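Local coordinates for protein subclass B3 metallo-beta-lactamase (Sphingobium indicum, PDB 7LUU) that probably hydrolyses beta-lactam antibiotics with a two-zinc active site, as a subclass B3 metallo-beta-lactamase with an unusual acidic zinc ligand, at residues W209-G214 and K218-A223. Residues are numbered along the deposited sequence; the frame is centred on the assembly and turned at random.
Sequences WNACEG and KAIVFA
The indole of Trp209 lies with one face on Ile220 and its six-membered rim against Phe222. Ile220 CG2 sits over the benzene half of the indole, 3.9 Å from the ring centroid and 25° off the normal, a CH-pi contact. In the plane of the ring, Phe222 CB meets the edge at CZ3, 3.8 Å away. With chi1 of 71°, Trp209 CG stands between its own backbone N and carbonyl carbon, which folds the indole across the neighbouring strand. Pyrrole NE1 is the one polar atom of this buried ring, and Ser68 OG satisfies it.

Isoleucine suits its place because it branches: CG2 lies over the benzene half, while CD1, at the end of CG1, passes near the pyrrole NE1 and touches Ala211 CB at 3.6 Å. Ala211, small and buried, touches this branch and also Phe65 of strand 62-65. On the opposite face of the sheet, Asn210 and Ala219 form a non-hydrogen-bonded pair, where the polar amide can lie beside a methyl group, with Asn210 OD1 3.5 Å from Ala219 CA.

Trp209 with Ile220 and Ala211 with Lys218 are the hydrogen-bonded pairs, each joined by two reciprocal bonds. The shortest runs from Ile220 N to Trp209 O, 2.7 Å. The Lys218 chain starts on the same face as Ala211 but its end leads off, and the residue makes a cation-pi contact with Phe65. Beyond these pairs, a disulfide from Cys212 to Cys217 ties the two strands near the turn.

This is an antiparallel beta hairpin of strands 205-213 and 216-223 in the second sheet of the metallo-beta-lactamase alpha-beta/beta-alpha sandwich. Its Trp209, Ala211, Ile220 and Phe222 face packs against the first sheet, and the hairpin leads toward the zinc site, where the Phe222 side chain lies about 6 Å from that of the zinc ligand His127.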
loop_
_atom_site.group_PDB
_atom_site.type_symbol
_atom_site.label_atom_id
_atom_site.label_comp_id
_atom_site.label_asym_id
_atom_site.label_seq_id
_atom_site.Cartn_x
_atom_site.Cartn_y
_atom_site.Cartn_z
ATOM N N TRP A 209 6.275 -5.994 -10.064
ATOM C CA TRP A 209 7.297 -6.993 -10.241
ATOM C C TRP A 209 6.722 -8.149 -11.042
ATOM O O TRP A 209 5.509 -8.311 -11.155
ATOM C CB TRP A 209 7.785 -7.482 -8.851
ATOM C CG TRP A 209 6.747 -8.334 -8.098
ATOM C CD1 TRP A 209 6.646 -9.709 -8.023
ATOM C CD2 TRP A 209 5.641 -7.811 -7.324
ATOM N NE1 TRP A 209 5.561 -10.072 -7.229
ATOM C CE2 TRP A 209 4.956 -8.932 -6.759
ATOM C CE3 TRP A 209 5.226 -6.530 -7.009
ATOM C CZ2 TRP A 209 3.794 -8.798 -5.967
ATOM C CZ3 TRP A 209 4.048 -6.375 -6.164
ATOM C CH2 TRP A 209 3.365 -7.528 -5.676
ATOM N N ASN A 210 7.618 -8.993 -11.564
ATOM C CA ASN A 210 7.233 -10.224 -12.272
ATOM C C ASN A 210 7.214 -11.419 -11.319
ATOM O O ASN A 210 8.102 -11.567 -10.466
ATOM C CB ASN A 210 8.243 -10.509 -13.382
ATOM C CG ASN A 210 7.899 -9.826 -14.702
ATOM O OD1 ASN A 210 6.849 -9.185 -14.822
ATOM N ND2 ASN A 210 8.784 -9.979 -15.716
ATOM N N ALA A 211 6.183 -12.259 -11.474
ATOM C CA ALA A 211 6.076 -13.545 -10.799
ATOM C C ALA A 211 5.993 -14.603 -11.873
ATOM O O ALA A 211 5.307 -14.404 -12.885
ATOM C CB ALA A 211 4.841 -13.593 -9.868
ATOM N N CYS A 212 6.758 -15.690 -11.702
ATOM C CA CYS A 212 6.858 -16.672 -12.765
ATOM C C CYS A 212 6.490 -18.055 -12.265
ATOM O O CYS A 212 6.741 -18.384 -11.115
ATOM C CB CYS A 212 8.289 -16.726 -13.356
ATOM S SG CYS A 212 8.806 -15.072 -13.965
ATOM N N GLU A 213 5.918 -18.855 -13.175
ATOM C CA GLU A 213 5.691 -20.291 -12.962
ATOM C C GLU A 213 6.275 -20.967 -14.176
ATOM O O GLU A 213 5.724 -20.811 -15.272
ATOM C CB GLU A 213 4.207 -20.615 -12.812
ATOM C CG GLU A 213 3.643 -20.071 -11.448
ATOM C CD GLU A 213 2.168 -20.337 -11.209
ATOM O OE1 GLU A 213 1.553 -21.089 -12.031
ATOM O OE2 GLU A 213 1.591 -19.818 -10.210
ATOM N N GLY A 214 7.381 -21.682 -13.974
ATOM C CA GLY A 214 8.115 -22.266 -15.084
ATOM C C GLY A 214 8.547 -21.162 -16.021
ATOM O O GLY A 214 9.204 -20.185 -15.616
ATOM N N LYS A 218 4.053 -13.283 -15.073
ATOM C CA LYS A 218 2.980 -12.285 -15.049
ATOM C C LYS A 218 3.488 -11.054 -14.337
ATOM O O LYS A 218 4.156 -11.162 -13.300
ATOM C CB LYS A 218 1.737 -12.736 -14.312
ATOM C CG LYS A 218 0.996 -13.849 -15.063
ATOM C CD LYS A 218 -0.343 -14.131 -14.293
ATOM C CE LYS A 218 -1.086 -15.356 -14.797
ATOM N NZ LYS A 218 -1.664 -14.935 -16.110
ATOM N N ALA A 219 3.142 -9.902 -14.864
ATOM C CA ALA A 219 3.477 -8.624 -14.266
ATOM C C ALA A 219 2.448 -8.263 -13.202
ATOM O O ALA A 219 1.259 -8.067 -13.529
ATOM C CB ALA A 219 3.476 -7.556 -15.350
ATOM N N ILE A 220 2.872 -8.219 -11.928
ATOM C CA ILE A 220 1.951 -7.918 -10.832
ATOM C C ILE A 220 2.151 -6.453 -10.429
ATOM O O ILE A 220 3.292 -5.945 -10.329
ATOM C CB ILE A 220 2.221 -8.836 -9.619
ATOM C CG1 ILE A 220 2.043 -10.320 -10.067
ATOM C CG2 ILE A 220 1.273 -8.513 -8.509
ATOM C CD1 ILE A 220 2.268 -11.294 -8.832
ATOM N N VAL A 221 1.044 -5.771 -10.129
ATOM C CA VAL A 221 1.089 -4.416 -9.623
ATOM C C VAL A 221 0.369 -4.402 -8.282
ATOM O O VAL A 221 -0.805 -4.768 -8.228
ATOM C CB VAL A 221 0.365 -3.459 -10.586
ATOM C CG1 VAL A 221 0.306 -2.023 -10.000
ATOM C CG2 VAL A 221 1.159 -3.437 -11.902
ATOM N N PHE A 222 1.039 -3.891 -7.226
ATOM C CA PHE A 222 0.381 -3.649 -5.943
ATOM C C PHE A 222 0.184 -2.155 -5.889
ATOM O O PHE A 222 1.165 -1.403 -5.703
ATOM C CB PHE A 222 1.250 -4.172 -4.793
ATOM C CG PHE A 222 0.521 -4.174 -3.429
ATOM C CD1 PHE A 222 0.078 -2.986 -2.885
ATOM C CD2 PHE A 222 0.231 -5.387 -2.758
ATOM C CE1 PHE A 222 -0.531 -2.965 -1.654
ATOM C CE2 PHE A 222 -0.369 -5.370 -1.506
ATOM C CZ PHE A 222 -0.765 -4.168 -0.953
ATOM N N ALA A 223 -1.060 -1.717 -6.140
ATOM C CA ALA A 223 -1.374 -0.282 -6.342
ATOM C C ALA A 223 -1.697 0.382 -5.029
ATOM O O ALA A 223 -2.457 -0.160 -4.221
ATOM C CB ALA A 223 -2.596 -0.140 -7.288
#